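PDB 1NMP: hypothetical protein ybgI from Escherichia coli, Escherichia coli O157:H7, which forms a ring-shaped hexamer, probably binds two divalent metal ions per subunit and may help degrade radiation-damaged nucleotides. Local coordinates for residues Gln36-Gly41 with Ala57-Val62. Residues are numbered along the deposited sequence; the frame is centred on the assembly and turned at random.
Sequences QKIVTG and ADAVIV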
loop_
_atom_site.group_PDB
_atom_site.type_symbol
_atom_site.label_atom_id
_atom_site.label_comp_id
_atom_site.label_asym_id
_atom_site.label_seq_id
_atom_site.Cartn_x
_atom_site.Cartn_y
_atom_site.Cartn_z
ATOM N N GLN A 36 -42.537 13.469 25.427
ATOM C CA GLN A 36 -43.059 13.948 24.166
ATOM C C GLN A 36 -42.050 13.696 22.978
ATOM O O GLN A 36 -42.446 13.226 21.889
ATOM C CB GLN A 36 -43.415 15.449 24.296
ATOM C CG GLN A 36 -43.840 16.045 23.012
ATOM C CD GLN A 36 -44.985 15.255 22.348
ATOM O OE1 GLN A 36 -45.053 15.199 21.107
ATOM N NE2 GLN A 36 -45.890 14.663 23.149
ATOM N N LYS A 37 -40.762 13.993 23.155
ATOM C CA LYS A 37 -39.821 13.714 22.080
ATOM C C LYS A 37 -38.971 12.499 22.484
ATOM O O LYS A 37 -38.271 12.511 23.501
ATOM C CB LYS A 37 -38.929 14.920 21.813
ATOM C CG LYS A 37 -37.907 14.691 20.709
ATOM C CD LYS A 37 -36.957 15.951 20.565
ATOM C CE LYS A 37 -37.017 16.591 19.158
ATOM N NZ LYS A 37 -36.252 17.894 19.034
ATOM N N ILE A 38 -39.044 11.455 21.653
ATOM C CA ILE A 38 -38.379 10.156 21.835
ATOM C C ILE A 38 -37.316 9.874 20.778
ATOM O O ILE A 38 -37.583 10.119 19.567
ATOM C CB ILE A 38 -39.375 8.961 21.709
ATOM C CG1 ILE A 38 -40.383 8.877 22.875
ATOM C CG2 ILE A 38 -38.557 7.662 21.856
ATOM C CD1 ILE A 38 -41.293 10.056 23.040
ATOM N N VAL A 39 -36.136 9.376 21.220
ATOM C CA VAL A 39 -35.030 9.003 20.340
ATOM C C VAL A 39 -34.838 7.526 20.550
ATOM O O VAL A 39 -34.826 7.060 21.690
ATOM C CB VAL A 39 -33.716 9.761 20.658
ATOM C CG1 VAL A 39 -32.466 8.936 20.210
ATOM C CG2 VAL A 39 -33.709 11.057 19.870
ATOM N N THR A 40 -34.721 6.763 19.461
ATOM C CA THR A 40 -34.610 5.301 19.621
ATOM C C THR A 40 -33.397 4.807 18.831
ATOM O O THR A 40 -32.856 5.527 17.980
ATOM C CB THR A 40 -35.918 4.611 19.112
ATOM O OG1 THR A 40 -36.036 4.827 17.699
ATOM C CG2 THR A 40 -37.154 5.289 19.712
ATOM N N GLY A 41 -32.955 3.596 19.127
ATOM C CA GLY A 41 -31.826 3.035 18.396
ATOM C C GLY A 41 -31.642 1.584 18.790
ATOM O O GLY A 41 -32.337 1.093 19.705
ATOM N N ALA A 57 -34.352 15.132 23.723
ATOM C CA ALA A 57 -35.257 13.990 23.885
ATOM C C ALA A 57 -35.582 13.802 25.375
ATOM O O ALA A 57 -34.704 14.023 26.239
ATOM C CB ALA A 57 -34.552 12.701 23.314
ATOM N N ASP A 58 -36.805 13.359 25.647
ATOM C CA ASP A 58 -37.313 13.084 26.973
ATOM C C ASP A 58 -37.117 11.600 27.317
ATOM O O ASP A 58 -37.083 11.197 28.489
ATOM C CB ASP A 58 -38.832 13.395 27.018
ATOM C CG ASP A 58 -39.173 14.892 26.681
ATOM O OD1 ASP A 58 -38.367 15.830 27.079
ATOM O OD2 ASP A 58 -40.280 15.118 26.045
ATOM N N ALA A 59 -37.091 10.769 26.280
ATOM C CA ALA A 59 -36.896 9.328 26.444
ATOM C C ALA A 59 -36.104 8.732 25.250
ATOM O O ALA A 59 -36.056 9.292 24.140
ATOM C CB ALA A 59 -38.276 8.579 26.568
ATOM N N VAL A 60 -35.510 7.579 25.522
ATOM C CA VAL A 60 -34.743 6.809 24.557
ATOM C C VAL A 60 -35.348 5.408 24.743
ATOM O O VAL A 60 -35.607 4.989 25.876
ATOM C CB VAL A 60 -33.283 6.716 24.997
ATOM C CG1 VAL A 60 -32.548 5.679 24.133
ATOM C CG2 VAL A 60 -32.593 8.061 24.900
ATOM N N ILE A 61 -35.626 4.710 23.635
ATOM C CA ILE A 61 -36.106 3.361 23.683
ATOM C C ILE A 61 -35.114 2.587 22.796
ATOM O O ILE A 61 -34.763 3.054 21.667
ATOM C CB ILE A 61 -37.505 3.221 23.053
ATOM C CG1 ILE A 61 -38.479 4.082 23.790
ATOM C CG2 ILE A 61 -37.944 1.759 23.143
ATOM C CD1 ILE A 61 -39.922 3.895 23.201
ATOM N N VAL A 62 -34.677 1.413 23.275
ATOM C CA VAL A 62 -33.705 0.599 22.534
ATOM C C VAL A 62 -34.065 -0.880 22.643
ATOM O O VAL A 62 -34.899 -1.251 23.475
ATOM C CB VAL A 62 -32.240 0.741 23.183
ATOM C CG1 VAL A 62 -31.660 2.153 22.988
ATOM C CG2 VAL A 62 -32.310 0.349 24.697
#
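The backbone N of Q36 donates to D58 OD2 (2.9 Å), using the lone pair of that oxygen directed away from OD1. One residue on, K37 N reaches the same OD2 at 3.1 Å, but from above the carboxylate plane. The D58 torsion that sets CG beside its own backbone N (chi1 -60°) directs the carboxylate at these two amides, while OD1 forms a salt bridge with K32. K37 O then receives D58 N (2.7 Å) and, weakly, A59 N.

From I38 the two segments run as parallel strands. I38 CG2 meets I61 CG1 at 4.1 Å. V39 N hydrogen-bonds to A59 O (2.9 Å); on the opposite face its CG2 touches A57 CB at 3.9 Å, and L48 of helix 46-54 packs on V39 and V60. T40, back on the face of I38, lays CG2 alongside I61 CB (3.9 Å), its OG1 hydrogen-bonded to S227. G41 N hydrogen-bonds to I61 O (3.2 Å), next to V62, which leads into H63 and H64, probable metal ligands.

This beta-alpha-beta crossover thus pairs two inner strands whose largely apolar side chains are buried, while D58 takes up both amides where the ladder begins, an arrangement that, with K32, probably favours its charged carboxylate.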